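Local coordinates for N-acetyl-L-2,4-diaminobutyric acid deacetylase (Ruegeria pomeroyi, PDB 6TWM), which probably removes the acetyl group from N-acetyl-L-2,4-diaminobutyric acid during bacterial ectoine breakdown, acting as a zinc-dependent deacetylase, at residues A[48-53]-A[82-87]; A[139-144]-A[203-208]; A[144-149]-A[211-216]; A[266-271]-A[321-326]; A[273-278]-A[290-295]. All blocks are in the same frame, centred on the assembly; numbering follows the deposited sequence.

Contact 1 comes first along the chain: it closes a loop of 28 residues holding strand 57-61 and helix 70-81, and sets the 82-87 turn on strand 42-52. Contacts 2 and 3 close loops of 58 and 61 residues and cross, their segments alternating. Helix 128-140 is followed by strand 146-149 and helix 201-207 by strand 211-216, so both contacts join the same two units; Val205 touches both Ala147 and Leu212. Contacts 1 and 3 both reach the ten-stranded mixed sheet. Contact 4 closes a loop of 49 residues with contact 5 nested inside, and the two meet where Ile323 packs on Phe274 and Val293, in the C-terminal all-beta region.

Contact 1 (A[48-53]-A[82-87]); sequences TVIKNG and TSAEDV
With chi1 at -170°, Asn52 swings its amide away from its own backbone N and over the 84-87 turn, whereas Ile50 (chi1 -64°) sets CG1 beside its backbone N, and an extended second torsion then carries CD1 to Thr82. Both side chains leave strand 42-52 on the same side, two residues apart. Asn52 ND2 donates to Ala84 O at 2.9 Å. The bond is bent, 131° at the hydrogen, and ND2 stands above the carbonyl plane. Val87 N reaches Ala84 O at 3.0 Å from the opposite face, so two donors grip it, one closing the turn and the other tying the turn to the strand. Asn52 CB sits between two carbonyl oxygens, 3.1 Å from both Ala84 O and Val87 O. Two residues earlier on the strand, Ile50 divides its branches: CD1 comes within 3.7 Å of Thr82 CB, while CG2 meets Val87 CG2 at 3.8 Å, the isoleucine and valine crossing at about a right angle. The turn is also braced internally, Ser83 N donating to Asp86 OD2 at 3.2 Å from above the carboxylate plane. Val24 of strand 23-32 touches both Ile50 and Ala84. Beyond the turn the chain enters strand 89-94. The arrangement is thus the exit from the helix of a beta-alpha-beta crossover, 57-61 to 89-94, packed against the next strand of the sheet.

Contact 2 (A[139-144]-A[203-208]); sequences TLLPMA and TAVEEM
Leu141 and Val205 cross at about a right angle, the central pair in an apolar contact between the chain leaving helix 128-140 and the C-terminal part of helix 201-207, on one side of the mixed sheet of this alpha/beta catalytic domain. The leucine presents its forked end: CD1 and CD2 lie 3.7 and 3.6 Å from Val205 CG2, so this one methyl sits against both prongs. CG2 is available there because it stands beside the valine's backbone N, anti to the carbonyl carbon. One residue before Val205 on the same helix, Ala204 CB lies more loosely, 4.1 Å from Leu141 CD1. Just past the C-terminal end of helix 201-207, Met208 reaches across to the 141-142 segment. Its sulfur, Met208 SD, passes 3.8 Å from Leu141 CB, and a bend at the last torsion (chi3 67°) turns the methyl toward Pro142, whose side chain it meets obliquely. The leucine is therefore touched at its base by a thioether and at its tip by a valine and an alanine. Leu59 of strand 57-61 also touches Leu141, and Val205 packs on Leu212 of strand 211-216, placing the pair directly over the sheet. At the more exposed margin, Met208 CE ends 4.0 Å from Pro142 CG and 3.7 Å from Pro142 CA.

Contact 3 (A[144-149]-A[211-216]); sequences ADLAVD and VLVTTE. With DAB (2,4-diaminobutyric acid), chain N.
Strands 146-149 and 211-216 run parallel, their axes 4.7 Å apart at closest approach and 11° from alignment, in a register that sets Leu146 beside Val211, Ala147 beside Leu212 and Val148 beside Val213. Ala147 contributes both its N and its O: Ala147 N donates to Val211 O at 2.8 Å, and Val213 N donates to Ala147 O at the same distance of 2.8 Å. Asp149 N then donates to Val213 O with a nearly straight 174° at the hydrogen. Val148 and Val213 lie side by side pointing the same way, Val148 CG2 reaching to 3.8 Å from Val213 CB. Leu146 approaches more slantwise, its CD1 4.1 Å from Val211 CB. This apolar face lies under helices 225-242 and 171-184, where Val238 touches Leu146, Val148 and Val213. On the reverse, Leu212 is turned at its second torsion (chi2 69°), which brings CD1 to 3.6 Å from Ala147 O. Helix 201-207 covers Leu212 there. The C-terminal strand ends turn polar. The carboxylate of Asp149 is hydrogen-bonded to Thr61 OG1 and Asn64 ND2, and Thr215 OG1 to the backbone N of the zinc ligand His151. Glu216, a zinc-binding residue, also lines the ligand pocket, its OE2 lying 3.3 Å from OXT of the bound 2,4-diaminobutyric acid, carboxylate close to carboxylate. The active site thus lies at the C-terminal ends of central parallel strands, as in other enzymes of the zinc exopeptidase clan.

Contact 4 (A[266-271]-A[321-326]); sequences VFSEGD and GLIKSG
The Phe267 ring turns an edge to Gly326, whose carbonyl oxygen, Gly326 O, lies in the ring plane, 3.0 Å from Phe267 CD2. The second flat group, the Asp271 carboxylate, is met differently: Ser325 N approaches Asp271 OD1 nearly along its C-O direction at 2.7 Å, the angle at the hydrogen being 140°. Asp271 has CG beside its own backbone N (chi1 -49°), which brings the carboxylate back over the opposing chain. Between these two places Gly326 N donates to Ser268 O at 2.8 Å, a straighter bond of 164° whose donor stands above the carbonyl plane. Backbone closeness continues at Asp271 CA, 3.2 Å from Ile323 O in a CA-H...O contact. A carbon-carbon touch lies on the inner side, Ile323 CD1 at 3.7 Å from Ser268 CB, next to Val329, which touches both side chains. Farther out, the amino group of Lys324 is held in a salt bridge to Asp327. Each segment leaves a short strand: 265-267 leads on to strand 272-276, and 322-323 to strand 328-333. Two chain crossings between a five-stranded and a four-stranded antiparallel sheet are thereby joined, tying together the two sheets of the all-beta C-terminal region.

Contact 5 (A[273-278]-A[290-295]); sequences LFEMMI and LARVWP
Phe274 sets its ring against Ala291 and Val293 at the apolar centre of an antiparallel strand pair, 273-276 with 290-294, in the four-stranded sheet of the C-terminal domain. The aromatic CE1 lies 3.6 Å from Ala291 CB, while CD1 is 4.1 Å from Val293 CG2, that pair of side chains meeting obliquely. Ile323 touches both Phe274 and Val293, and His318 meets the phenylalanine ring edge-to-face, so residues of strands 312-318 and 322-323 pack this side. Farther along the same face Met276, bent at chi2 (72°), brings SD to 4.2 Å from Ala291 CB. The backbone register rests on two hydrogen-bonded pairs, Leu273 with Trp294 and Glu275 with Arg292, joined in each case by two N-H...O bonds. Met277 N adds a bond to Leu290 O just where Leu290 and Ala291 form a classic beta bulge opposite Tyr306. The other face holds the polar cluster. Glu275, extended beyond CG, lies alongside both Arg292 and Trp294 and points the same way. Its carboxylate plane is turned 73° from the guanidinium but only 27° from the indole. Met277 SD sits over one guanidinium face, 4.1 Å from Arg292 NE. A single oxygen takes both donors: Arg292 NH2, in a salt bridge, at 2.9 Å from Glu275 OE1, and Trp294 NE1 at 2.8 Å from this OE1, arriving from opposite faces of the carboxylate plane.

Contact 1 (A[48-53]-A[82-87])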
# COMPACT_ATOMS: atom_id res chain seq x y z
N THR A 48 -16.19 4.15 6.32
CA THR A 48 -16.89 3.74 7.53
C THR A 48 -16.15 4.31 8.73
O THR A 48 -14.93 4.18 8.82
CB THR A 48 -16.97 2.22 7.64
OG1 THR A 48 -17.87 1.72 6.63
CG2 THR A 48 -17.48 1.79 9.02
N VAL A 49 -16.89 4.95 9.63
CA VAL A 49 -16.37 5.40 10.91
C VAL A 49 -16.99 4.55 12.00
O VAL A 49 -18.22 4.41 12.07
CB VAL A 49 -16.66 6.90 11.15
CG1 VAL A 49 -16.09 7.32 12.50
CG2 VAL A 49 -16.08 7.74 10.04
N ILE A 50 -16.15 3.94 12.83
CA ILE A 50 -16.58 3.21 14.01
C ILE A 50 -15.88 3.82 15.21
O ILE A 50 -14.64 3.81 15.29
CB ILE A 50 -16.28 1.70 13.90
CG1 ILE A 50 -17.07 1.09 12.75
CG2 ILE A 50 -16.62 1.00 15.21
CD1 ILE A 50 -16.70 -0.35 12.44
N LYS A 51 -16.66 4.37 16.14
CA LYS A 51 -16.12 5.06 17.30
C LYS A 51 -16.84 4.59 18.56
O LYS A 51 -18.06 4.38 18.54
CB LYS A 51 -16.27 6.58 17.17
CG LYS A 51 -15.91 7.35 18.44
CD LYS A 51 -15.88 8.84 18.21
CE LYS A 51 -15.55 9.57 19.50
NZ LYS A 51 -15.32 11.02 19.25
N ASN A 52 -16.09 4.42 19.64
CA ASN A 52 -16.66 4.03 20.92
C ASN A 52 -15.78 4.59 22.03
O ASN A 52 -14.67 4.09 22.25
CB ASN A 52 -16.79 2.52 21.03
CG ASN A 52 -17.59 2.09 22.24
OD1 ASN A 52 -18.21 2.92 22.91
ND2 ASN A 52 -17.58 0.80 22.52
N GLY A 53 -16.27 5.62 22.71
CA GLY A 53 -15.56 6.18 23.84
C GLY A 53 -14.23 6.81 23.43
O GLY A 53 -14.03 7.23 22.29
N THR A 82 -17.37 -5.26 12.25
CA THR A 82 -16.89 -4.72 13.52
C THR A 82 -18.01 -3.93 14.19
O THR A 82 -18.57 -3.00 13.60
CB THR A 82 -15.67 -3.82 13.31
OG1 THR A 82 -14.58 -4.60 12.82
CG2 THR A 82 -15.28 -3.14 14.61
N SER A 83 -18.34 -4.32 15.42
CA SER A 83 -19.28 -3.55 16.21
C SER A 83 -18.56 -2.41 16.93
O SER A 83 -17.35 -2.46 17.17
CB SER A 83 -19.99 -4.44 17.23
OG SER A 83 -19.12 -4.79 18.28
N ALA A 84 -19.33 -1.37 17.27
CA ALA A 84 -18.77 -0.27 18.04
C ALA A 84 -18.23 -0.76 19.38
O ALA A 84 -17.20 -0.27 19.86
CB ALA A 84 -19.82 0.82 18.25
N GLU A 85 -18.90 -1.74 19.98
CA GLU A 85 -18.48 -2.23 21.29
C GLU A 85 -17.12 -2.90 21.24
O GLU A 85 -16.44 -2.97 22.27
CB GLU A 85 -19.52 -3.20 21.85
CG GLU A 85 -20.97 -2.94 21.41
CD GLU A 85 -21.46 -1.53 21.73
OE1 GLU A 85 -20.98 -0.93 22.71
OE2 GLU A 85 -22.33 -1.04 20.99
N ASP A 86 -16.70 -3.39 20.08
CA ASP A 86 -15.38 -4.00 19.95
C ASP A 86 -14.25 -2.98 19.99
O ASP A 86 -13.08 -3.38 20.11
CB ASP A 86 -15.29 -4.79 18.64
CG ASP A 86 -16.31 -5.92 18.57
OD1 ASP A 86 -16.69 -6.46 19.63
OD2 ASP A 86 -16.72 -6.27 17.44
N VAL A 87 -14.56 -1.69 19.92
CA VAL A 87 -13.57 -0.64 19.71
C VAL A 87 -13.46 0.21 20.97
O VAL A 87 -14.48 0.57 21.57
CB VAL A 87 -13.94 0.23 18.49
CG1 VAL A 87 -13.02 1.44 18.39
CG2 VAL A 87 -13.88 -0.60 17.22

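Contact 2 (A[139-144]-A[203-208])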
# COMPACT_ATOMS: atom_id res chain seq x y z
N THR A 139 -6.85 17.30 6.99
CA THR A 139 -8.06 17.04 7.77
C THR A 139 -8.04 15.70 8.49
O THR A 139 -8.37 15.64 9.68
CB THR A 139 -9.31 17.14 6.88
OG1 THR A 139 -9.32 18.41 6.21
CG2 THR A 139 -10.57 17.01 7.72
N LEU A 140 -7.66 14.62 7.81
CA LEU A 140 -7.80 13.30 8.41
C LEU A 140 -6.58 12.89 9.23
O LEU A 140 -6.72 12.45 10.37
CB LEU A 140 -8.10 12.26 7.33
CG LEU A 140 -9.51 12.37 6.74
CD1 LEU A 140 -9.79 11.23 5.78
CD2 LEU A 140 -10.57 12.43 7.84
N LEU A 141 -5.38 13.03 8.66
CA LEU A 141 -4.17 12.63 9.39
C LEU A 141 -4.01 13.32 10.74
O LEU A 141 -3.63 12.62 11.70
CB LEU A 141 -2.93 12.89 8.52
CG LEU A 141 -2.52 11.75 7.58
CD1 LEU A 141 -1.21 12.07 6.88
CD2 LEU A 141 -2.41 10.45 8.34
N PRO A 142 -4.28 14.62 10.91
CA PRO A 142 -4.21 15.20 12.26
C PRO A 142 -5.19 14.58 13.24
O PRO A 142 -4.95 14.65 14.45
CB PRO A 142 -4.54 16.68 12.02
CG PRO A 142 -4.14 16.92 10.61
CD PRO A 142 -4.49 15.66 9.89
N MET A 143 -6.27 13.97 12.77
CA MET A 143 -7.19 13.24 13.64
C MET A 143 -6.66 11.87 14.04
O MET A 143 -7.20 11.27 14.98
CB MET A 143 -8.55 13.07 12.96
CG MET A 143 -9.30 14.37 12.71
SD MET A 143 -10.70 14.15 11.59
CE MET A 143 -11.79 13.15 12.59
N ALA A 144 -5.64 11.36 13.36
CA ALA A 144 -5.21 9.98 13.49
C ALA A 144 -3.94 9.87 14.32
O ALA A 144 -3.07 10.74 14.29
CB ALA A 144 -4.98 9.35 12.12
N THR A 203 5.55 9.55 3.53
CA THR A 203 6.28 10.71 4.01
C THR A 203 5.37 11.68 4.77
O THR A 203 5.82 12.34 5.70
CB THR A 203 6.94 11.42 2.83
OG1 THR A 203 7.41 10.44 1.89
CG2 THR A 203 8.10 12.26 3.30
N ALA A 204 4.10 11.76 4.39
CA ALA A 204 3.17 12.65 5.08
C ALA A 204 2.91 12.16 6.50
O ALA A 204 2.94 12.95 7.46
CB ALA A 204 1.86 12.76 4.30
N VAL A 205 2.68 10.86 6.67
CA VAL A 205 2.41 10.30 7.99
C VAL A 205 3.66 10.40 8.86
O VAL A 205 3.60 10.83 10.02
CB VAL A 205 1.92 8.85 7.87
CG1 VAL A 205 1.86 8.20 9.24
CG2 VAL A 205 0.56 8.79 7.19
N GLU A 206 4.81 9.99 8.32
CA GLU A 206 6.03 9.93 9.11
C GLU A 206 6.49 11.31 9.56
O GLU A 206 6.90 11.49 10.71
CB GLU A 206 7.13 9.22 8.32
CG GLU A 206 6.82 7.77 8.01
CD GLU A 206 7.69 7.20 6.91
OE1 GLU A 206 8.43 7.98 6.27
OE2 GLU A 206 7.62 5.98 6.67
N GLU A 207 6.42 12.30 8.66
CA GLU A 207 6.87 13.65 9.01
C GLU A 207 5.95 14.32 10.02
O GLU A 207 6.35 15.30 10.65
CB GLU A 207 6.99 14.50 7.76
CG GLU A 207 8.23 14.19 6.93
CD GLU A 207 8.33 15.03 5.68
OE1 GLU A 207 7.34 15.71 5.34
OE2 GLU A 207 9.40 15.00 5.03
N MET A 208 4.73 13.81 10.20
CA MET A 208 3.87 14.26 11.29
C MET A 208 4.17 13.54 12.60
O MET A 208 3.50 13.81 13.60
CB MET A 208 2.40 14.06 10.93
CG MET A 208 1.83 15.14 10.03
SD MET A 208 0.06 14.93 9.75
CE MET A 208 -0.57 15.25 11.40

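Contact 3 (A[144-149]-A[211-216])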
# COMPACT_ATOMS: atom_id res chain seq x y z
N ALA A 144 -5.64 11.36 13.36
CA ALA A 144 -5.21 9.98 13.49
C ALA A 144 -3.94 9.87 14.32
O ALA A 144 -3.07 10.74 14.29
CB ALA A 144 -4.98 9.35 12.12
N ASP A 145 -3.86 8.78 15.08
CA ASP A 145 -2.64 8.38 15.77
C ASP A 145 -1.87 7.30 15.02
O ASP A 145 -0.64 7.24 15.12
CB ASP A 145 -2.97 7.86 17.17
CG ASP A 145 -3.62 8.92 18.04
OD1 ASP A 145 -3.09 10.04 18.12
OD2 ASP A 145 -4.68 8.62 18.63
N LEU A 146 -2.59 6.46 14.28
CA LEU A 146 -2.02 5.36 13.53
C LEU A 146 -2.59 5.39 12.12
O LEU A 146 -3.78 5.64 11.93
CB LEU A 146 -2.33 4.02 14.21
CG LEU A 146 -2.31 2.74 13.36
CD1 LEU A 146 -0.89 2.33 13.03
CD2 LEU A 146 -3.04 1.63 14.09
N ALA A 147 -1.73 5.14 11.13
CA ALA A 147 -2.15 5.07 9.74
C ALA A 147 -1.66 3.77 9.13
O ALA A 147 -0.45 3.52 9.10
CB ALA A 147 -1.64 6.27 8.94
N VAL A 148 -2.59 2.94 8.68
CA VAL A 148 -2.27 1.71 7.95
C VAL A 148 -2.69 1.92 6.50
O VAL A 148 -3.87 2.12 6.21
CB VAL A 148 -2.98 0.49 8.57
CG1 VAL A 148 -2.60 -0.78 7.82
CG2 VAL A 148 -2.63 0.37 10.05
N ASP A 149 -1.71 1.88 5.60
CA ASP A 149 -1.92 2.17 4.19
C ASP A 149 -1.48 0.95 3.38
O ASP A 149 -0.29 0.74 3.16
CB ASP A 149 -1.15 3.43 3.78
CG ASP A 149 -1.45 3.85 2.36
OD1 ASP A 149 -2.63 4.14 2.06
OD2 ASP A 149 -0.50 3.91 1.55
N VAL A 211 2.35 7.05 13.58
CA VAL A 211 2.71 5.67 13.30
C VAL A 211 2.21 5.29 11.91
O VAL A 211 1.04 5.51 11.57
CB VAL A 211 2.12 4.73 14.37
CG1 VAL A 211 2.84 3.39 14.32
CG2 VAL A 211 2.24 5.35 15.74
N LEU A 212 3.09 4.73 11.10
CA LEU A 212 2.75 4.28 9.75
C LEU A 212 2.94 2.78 9.64
O LEU A 212 3.96 2.24 10.08
CB LEU A 212 3.59 4.99 8.69
CG LEU A 212 3.38 4.44 7.28
CD1 LEU A 212 1.98 4.79 6.79
CD2 LEU A 212 4.44 4.92 6.31
N VAL A 213 1.95 2.10 9.07
CA VAL A 213 2.08 0.72 8.63
C VAL A 213 1.87 0.70 7.13
O VAL A 213 0.83 1.17 6.64
CB VAL A 213 1.08 -0.21 9.33
CG1 VAL A 213 1.09 -1.58 8.67
CG2 VAL A 213 1.41 -0.33 10.81
N THR A 214 2.85 0.18 6.40
CA THR A 214 2.74 -0.01 4.96
C THR A 214 3.14 -1.43 4.62
O THR A 214 3.90 -2.07 5.36
CB THR A 214 3.60 1.00 4.19
OG1 THR A 214 3.33 0.88 2.78
CG2 THR A 214 5.07 0.75 4.45
N THR A 215 2.61 -1.94 3.51
CA THR A 215 2.77 -3.34 3.15
C THR A 215 3.08 -3.47 1.67
O THR A 215 2.99 -2.51 0.90
CB THR A 215 1.50 -4.15 3.47
OG1 THR A 215 0.41 -3.67 2.67
CG2 THR A 215 1.13 -4.05 4.95
N GLU A 216 3.47 -4.69 1.29
CA GLU A 216 3.44 -5.14 -0.11
C GLU A 216 3.01 -6.60 -0.05
O GLU A 216 3.83 -7.49 0.22
CB GLU A 216 4.79 -4.98 -0.80
CG GLU A 216 5.20 -3.55 -1.09
CD GLU A 216 4.28 -2.85 -2.07
OE1 GLU A 216 3.64 -3.54 -2.89
OE2 GLU A 216 4.21 -1.60 -2.03
N DAB N . 5.35 2.77 -4.42
CA DAB N . 5.77 1.38 -4.42
C DAB N . 4.68 0.39 -4.94
O DAB N . 5.01 -0.46 -5.81
CB DAB N . 6.17 0.91 -3.02
CG DAB N . 7.15 1.87 -2.35
ND DAB N . 8.55 1.67 -2.65
OXT DAB N . 3.52 0.51 -4.46

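Contact 4 (A[266-271]-A[321-326])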
# COMPACT_ATOMS: atom_id res chain seq x y z
N VAL A 266 17.06 -4.46 -10.20
CA VAL A 266 17.48 -4.76 -11.56
C VAL A 266 16.38 -4.28 -12.50
O VAL A 266 15.23 -4.70 -12.38
CB VAL A 266 17.76 -6.25 -11.79
CG1 VAL A 266 18.15 -6.50 -13.24
CG2 VAL A 266 18.85 -6.75 -10.85
N PHE A 267 16.73 -3.40 -13.43
CA PHE A 267 15.80 -2.92 -14.44
C PHE A 267 16.18 -3.46 -15.81
O PHE A 267 17.35 -3.71 -16.09
CB PHE A 267 15.76 -1.38 -14.49
CG PHE A 267 15.10 -0.75 -13.30
CD1 PHE A 267 15.58 -0.95 -12.02
CD2 PHE A 267 13.98 0.04 -13.47
CE1 PHE A 267 14.97 -0.36 -10.94
CE2 PHE A 267 13.37 0.62 -12.39
CZ PHE A 267 13.86 0.42 -11.13
N SER A 268 15.17 -3.65 -16.65
CA SER A 268 15.39 -4.12 -18.01
C SER A 268 15.73 -2.96 -18.93
O SER A 268 15.29 -1.83 -18.72
CB SER A 268 14.17 -4.87 -18.55
OG SER A 268 13.22 -3.97 -19.08
N GLU A 269 16.52 -3.25 -19.96
CA GLU A 269 16.91 -2.25 -20.94
C GLU A 269 16.31 -2.53 -22.32
O GLU A 269 16.75 -1.94 -23.31
CB GLU A 269 18.43 -2.15 -21.02
CG GLU A 269 18.99 -0.95 -20.28
CD GLU A 269 20.45 -1.10 -19.89
OE1 GLU A 269 21.09 -2.06 -20.37
OE2 GLU A 269 20.95 -0.26 -19.12
N GLY A 270 15.32 -3.41 -22.40
CA GLY A 270 14.70 -3.72 -23.67
C GLY A 270 13.37 -4.41 -23.48
O GLY A 270 13.13 -5.05 -22.46
N ASP A 271 12.50 -4.28 -24.48
CA ASP A 271 11.22 -4.95 -24.49
C ASP A 271 11.38 -6.41 -24.89
O ASP A 271 12.35 -6.80 -25.56
CB ASP A 271 10.23 -4.27 -25.44
CG ASP A 271 10.16 -2.77 -25.25
OD1 ASP A 271 10.79 -2.26 -24.30
OD2 ASP A 271 9.47 -2.10 -26.04
N GLY A 321 3.73 -10.89 -18.61
CA GLY A 321 4.51 -11.65 -19.58
C GLY A 321 5.27 -10.76 -20.55
O GLY A 321 6.30 -11.17 -21.08
N LEU A 322 4.78 -9.55 -20.78
CA LEU A 322 5.46 -8.58 -21.62
C LEU A 322 6.21 -7.60 -20.73
O LEU A 322 5.64 -7.04 -19.79
CB LEU A 322 4.47 -7.82 -22.50
CG LEU A 322 3.72 -8.67 -23.53
CD1 LEU A 322 2.75 -7.81 -24.33
CD2 LEU A 322 4.70 -9.38 -24.44
N ILE A 323 7.49 -7.38 -21.04
CA ILE A 323 8.31 -6.42 -20.32
C ILE A 323 8.70 -5.30 -21.27
O ILE A 323 8.79 -5.50 -22.49
CB ILE A 323 9.56 -7.08 -19.68
CG1 ILE A 323 10.15 -6.17 -18.60
CG2 ILE A 323 10.59 -7.42 -20.75
CD1 ILE A 323 11.13 -6.86 -17.69
N LYS A 324 8.91 -4.12 -20.71
CA LYS A 324 9.32 -2.95 -21.47
C LYS A 324 10.66 -2.46 -20.95
O LYS A 324 11.10 -2.82 -19.86
CB LYS A 324 8.27 -1.83 -21.37
CG LYS A 324 6.84 -2.29 -21.65
CD LYS A 324 5.82 -1.25 -21.19
CE LYS A 324 5.86 -1.06 -19.68
NZ LYS A 324 5.53 -2.30 -18.93
N SER A 325 11.31 -1.62 -21.76
CA SER A 325 12.53 -0.97 -21.30
C SER A 325 12.22 -0.07 -20.11
O SER A 325 11.25 0.69 -20.13
CB SER A 325 13.15 -0.16 -22.44
OG SER A 325 14.27 0.58 -21.98
N GLY A 326 13.03 -0.18 -19.07
CA GLY A 326 12.83 0.59 -17.86
C GLY A 326 12.01 -0.09 -16.78
O GLY A 326 11.94 0.43 -15.67

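Contact 5 (A[273-278]-A[290-295])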
# COMPACT_ATOMS: atom_id res chain seq x y z
N LEU A 273 9.60 -10.76 -24.26
CA LEU A 273 8.82 -11.76 -23.54
C LEU A 273 9.58 -12.15 -22.27
O LEU A 273 10.73 -12.59 -22.35
CB LEU A 273 8.56 -12.98 -24.42
CG LEU A 273 7.91 -14.20 -23.78
CD1 LEU A 273 6.53 -13.87 -23.25
CD2 LEU A 273 7.84 -15.34 -24.79
N PHE A 274 8.93 -12.00 -21.12
CA PHE A 274 9.59 -12.13 -19.83
C PHE A 274 9.58 -13.59 -19.38
O PHE A 274 8.52 -14.21 -19.30
CB PHE A 274 8.91 -11.25 -18.79
CG PHE A 274 9.62 -11.21 -17.47
CD1 PHE A 274 10.75 -10.43 -17.30
CD2 PHE A 274 9.16 -11.96 -16.40
CE1 PHE A 274 11.41 -10.40 -16.09
CE2 PHE A 274 9.82 -11.93 -15.18
CZ PHE A 274 10.94 -11.15 -15.03
N GLU A 275 10.76 -14.13 -19.09
CA GLU A 275 10.90 -15.46 -18.51
C GLU A 275 11.63 -15.34 -17.18
O GLU A 275 12.85 -15.16 -17.14
CB GLU A 275 11.65 -16.42 -19.44
CG GLU A 275 11.74 -17.82 -18.87
CD GLU A 275 12.61 -18.76 -19.68
OE1 GLU A 275 13.28 -18.30 -20.62
OE2 GLU A 275 12.62 -19.97 -19.36
N MET A 276 10.88 -15.44 -16.09
CA MET A 276 11.48 -15.48 -14.76
C MET A 276 12.12 -16.84 -14.54
O MET A 276 11.48 -17.88 -14.75
CB MET A 276 10.43 -15.19 -13.69
CG MET A 276 11.01 -14.84 -12.33
SD MET A 276 11.75 -13.19 -12.30
CE MET A 276 12.82 -13.33 -10.87
N MET A 277 13.38 -16.84 -14.11
CA MET A 277 14.12 -18.08 -13.93
C MET A 277 14.11 -18.59 -12.49
O MET A 277 14.28 -19.80 -12.28
CB MET A 277 15.57 -17.92 -14.40
CG MET A 277 15.70 -17.57 -15.87
SD MET A 277 14.73 -18.65 -16.95
CE MET A 277 15.53 -20.22 -16.67
N ILE A 278 13.93 -17.71 -11.51
CA ILE A 278 13.84 -18.10 -10.10
C ILE A 278 12.59 -17.47 -9.51
O ILE A 278 12.33 -16.28 -9.71
CB ILE A 278 15.10 -17.67 -9.32
CG1 ILE A 278 16.36 -18.11 -10.05
CG2 ILE A 278 15.08 -18.28 -7.93
CD1 ILE A 278 17.65 -17.63 -9.40
N LEU A 290 18.56 -14.17 -12.86
CA LEU A 290 17.22 -13.85 -12.37
C LEU A 290 16.16 -14.10 -13.43
O LEU A 290 15.15 -14.77 -13.18
CB LEU A 290 17.15 -12.40 -11.92
CG LEU A 290 17.91 -11.92 -10.68
CD1 LEU A 290 18.05 -10.41 -10.76
CD2 LEU A 290 17.16 -12.32 -9.43
N ALA A 291 16.37 -13.54 -14.63
CA ALA A 291 15.37 -13.58 -15.68
C ALA A 291 16.06 -13.46 -17.03
O ALA A 291 17.17 -12.93 -17.14
CB ALA A 291 14.34 -12.46 -15.49
N ARG A 292 15.38 -13.96 -18.05
CA ARG A 292 15.79 -13.82 -19.44
C ARG A 292 14.62 -13.28 -20.24
O ARG A 292 13.47 -13.68 -20.01
CB ARG A 292 16.27 -15.15 -20.02
CG ARG A 292 17.54 -15.65 -19.37
CD ARG A 292 17.92 -17.05 -19.81
NE ARG A 292 16.80 -17.80 -20.38
CZ ARG A 292 16.84 -19.10 -20.63
NH1 ARG A 292 17.95 -19.78 -20.37
NH2 ARG A 292 15.79 -19.72 -21.14
N VAL A 293 14.90 -12.36 -21.16
CA VAL A 293 13.87 -11.71 -21.96
C VAL A 293 14.09 -12.09 -23.41
O VAL A 293 15.16 -11.84 -23.97
CB VAL A 293 13.88 -10.19 -21.77
CG1 VAL A 293 12.91 -9.53 -22.71
CG2 VAL A 293 13.52 -9.84 -20.33
N TRP A 294 13.07 -12.72 -24.03
CA TRP A 294 13.00 -13.21 -25.39
C TRP A 294 12.47 -12.14 -26.33
O TRP A 294 11.69 -11.28 -25.92
CB TRP A 294 12.11 -14.45 -25.46
CG TRP A 294 12.68 -15.64 -24.73
CD1 TRP A 294 12.28 -16.12 -23.52
CD2 TRP A 294 13.75 -16.48 -25.16
NE1 TRP A 294 13.03 -17.21 -23.17
CE2 TRP A 294 13.95 -17.46 -24.16
CE3 TRP A 294 14.57 -16.51 -26.30
CZ2 TRP A 294 14.92 -18.44 -24.27
CZ3 TRP A 294 15.53 -17.49 -26.40
CH2 TRP A 294 15.70 -18.45 -25.39
N PRO A 295 12.88 -12.17 -27.60
CA PRO A 295 12.42 -11.14 -28.55
C PRO A 295 10.93 -11.28 -28.86
O PRO A 295 10.41 -12.38 -29.03
CB PRO A 295 13.27 -11.41 -29.79
CG PRO A 295 14.45 -12.17 -29.30
CD PRO A 295 13.94 -13.01 -28.17